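Local coordinates for cobalamin biosynthesis protein CobN (Mycobacterium tuberculosis, PDB 7C6O), which serves as the large catalytic subunit of cobaltochelatase, which probably inserts cobalt into the corrin ring at the cost of ATP during cobalamin biosynthesis, at residues Gly1080-Ala1083 with Thr1084-Leu1088. Residues are numbered along the deposited sequence; the frame is centred on the assembly and turned at random.
Sequences GMVA and TVRAL
T1084 returns both its backbone N-H and its hydroxyl to one carbonyl a turn earlier: N lies 3.0 Å and OG1 2.8 Å from G1080 O, and the two donors arrive from opposite faces of the carbonyl plane. OG1 acts as donor, and the torsion that keeps it beside T1084's own N (chi1 -60°) brings it back over the preceding turn, so the hydroxyl of this buried residue spends its proton within the helix. The other backbone bonds are of regular alpha-helical i to i+4 type, from V1085 N to M1081 O (171° at the hydrogen) through A1087 N to A1083 O at 2.8 Å.

Packing is tight against the backbone, where V1085 CG2 comes within 3.2 Å of M1081 O; M1081 CG and the V1085 CG2 methyl stay 4.4 Å apart. The looser, partly exposed side is that of R1086, whose guanidinium meets 1080-1083 at van der Waals distances. Its chain bends at chi3 (61°), folding the guanidinium back so that one face lies over A1083 CA, with NH2 3.7 Å from A1083 CB and V1082 CG1 approaching obliquely. A salt bridge from NE to D1019 and a hydrogen bond from NH1 to T1156 O anchor this group from outside.

M1081 and T1084 meet Y1026 of helix 1019-1030 and Y1051 of helix 1044-1051, while M1081 and V1082 touch A1057 of strand 1056-1061, which helix 1072-1089 links to strand 1094-1099 in a beta-alpha-beta unit.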
ATOM      1  N   GLY A1080      -8.492   6.901  18.653  1.00 13.96           N
ATOM      2  CA  GLY A1080      -9.913   6.791  18.363  1.00 14.76           C
ATOM      3  C   GLY A1080     -10.548   5.570  18.999  1.00 15.35           C
ATOM      4  O   GLY A1080     -11.668   5.639  19.516  1.00 15.34           O
ATOM      5  N   MET A1081      -9.844   4.436  18.974  1.00 12.65           N
ATOM      6  CA  MET A1081     -10.356   3.249  19.652  1.00 16.76           C
ATOM      7  C   MET A1081     -10.464   3.482  21.155  1.00 16.90           C
ATOM      8  O   MET A1081     -11.477   3.131  21.770  1.00 14.82           O
ATOM      9  CB  MET A1081      -9.466   2.044  19.354  1.00 13.69           C
ATOM     10  CG  MET A1081      -9.891   0.775  20.080  1.00 15.13           C
ATOM     11  SD  MET A1081      -8.940  -0.678  19.593  1.00 15.27           S
ATOM     12  CE  MET A1081      -9.626  -1.015  17.971  1.00 16.49           C
ATOM     13  N   VAL A1082      -9.435   4.084  21.758  1.00 13.33           N
ATOM     14  CA  VAL A1082      -9.469   4.371  23.192  1.00 14.75           C
ATOM     15  C   VAL A1082     -10.670   5.245  23.532  1.00 14.39           C
ATOM     16  O   VAL A1082     -11.413   4.968  24.482  1.00 12.25           O
ATOM     17  CB  VAL A1082      -8.152   5.034  23.638  1.00 13.15           C
ATOM     18  CG1 VAL A1082      -8.255   5.496  25.083  1.00 13.41           C
ATOM     19  CG2 VAL A1082      -6.984   4.073  23.459  1.00 12.74           C
ATOM     20  N   ALA A1083     -10.879   6.314  22.760  1.00 13.20           N
ATOM     21  CA  ALA A1083     -11.952   7.253  23.070  1.00 14.11           C
ATOM     22  C   ALA A1083     -13.323   6.613  22.888  1.00 14.72           C
ATOM     23  O   ALA A1083     -14.248   6.881  23.665  1.00 17.07           O
ATOM     24  CB  ALA A1083     -11.826   8.502  22.197  1.00 13.03           C
ATOM     25  N   THR A1084     -13.471   5.766  21.871  1.00 13.87           N
ATOM     26  CA  THR A1084     -14.765   5.140  21.615  1.00 14.75           C
ATOM     27  C   THR A1084     -15.127   4.152  22.719  1.00 16.78           C
ATOM     28  O   THR A1084     -16.276   4.115  23.175  1.00 16.04           O
ATOM     29  CB  THR A1084     -14.747   4.459  20.247  1.00 16.77           C
ATOM     30  OG1 THR A1084     -14.475   5.439  19.238  1.00 15.61           O
ATOM     31  CG2 THR A1084     -16.090   3.799  19.951  1.00 17.78           C
ATOM     32  N   VAL A1085     -14.153   3.361  23.178  1.00 16.91           N
ATOM     33  CA  VAL A1085     -14.392   2.469  24.310  1.00 17.27           C
ATOM     34  C   VAL A1085     -14.738   3.274  25.557  1.00 19.64           C
ATOM     35  O   VAL A1085     -15.647   2.911  26.316  1.00 19.84           O
ATOM     36  CB  VAL A1085     -13.171   1.559  24.544  1.00 16.12           C
ATOM     37  CG1 VAL A1085     -13.363   0.706  25.796  1.00 15.38           C
ATOM     38  CG2 VAL A1085     -12.919   0.677  23.327  1.00 14.34           C
ATOM     39  N   ARG A1086     -14.022   4.379  25.791  1.00 18.38           N
ATOM     40  CA  ARG A1086     -14.321   5.213  26.951  1.00 18.55           C
ATOM     41  C   ARG A1086     -15.727   5.791  26.861  1.00 18.84           C
ATOM     42  O   ARG A1086     -16.458   5.819  27.856  1.00 20.21           O
ATOM     43  CB  ARG A1086     -13.287   6.333  27.085  1.00 15.71           C
ATOM     44  CG  ARG A1086     -13.452   7.170  28.353  1.00 17.17           C
ATOM     45  CD  ARG A1086     -12.380   8.248  28.497  1.00 17.23           C
ATOM     46  NE  ARG A1086     -12.404   9.196  27.388  1.00 19.37           N
ATOM     47  CZ  ARG A1086     -11.442   9.304  26.478  1.00 19.60           C
ATOM     48  NH1 ARG A1086     -10.368   8.533  26.557  1.00 17.78           N
ATOM     49  NH2 ARG A1086     -11.551  10.191  25.496  1.00 19.79           N
ATOM     50  N   ALA A1087     -16.125   6.249  25.671  1.00 16.90           N
ATOM     51  CA  ALA A1087     -17.474   6.780  25.497  1.00 21.22           C
ATOM     52  C   ALA A1087     -18.527   5.720  25.793  1.00 19.72           C
ATOM     53  O   ALA A1087     -19.546   6.007  26.435  1.00 21.65           O
ATOM     54  CB  ALA A1087     -17.646   7.323  24.079  1.00 21.71           C
ATOM     55  N   LEU A1088     -18.292   4.486  25.345  1.00 19.07           N
ATOM     56  CA  LEU A1088     -19.290   3.435  25.509  1.00 21.83           C
ATOM     57  C   LEU A1088     -19.393   2.975  26.958  1.00 25.32           C
ATOM     58  O   LEU A1088     -20.496   2.716  27.453  1.00 26.92           O
ATOM     59  CB  LEU A1088     -18.958   2.254  24.596  1.00 20.67           C
ATOM     60  CG  LEU A1088     -19.176   2.473  23.099  1.00 22.31           C
ATOM     61  CD1 LEU A1088     -18.504   1.376  22.295  1.00 21.24           C
ATOM     62  CD2 LEU A1088     -20.666   2.537  22.783  1.00 22.68           C
TER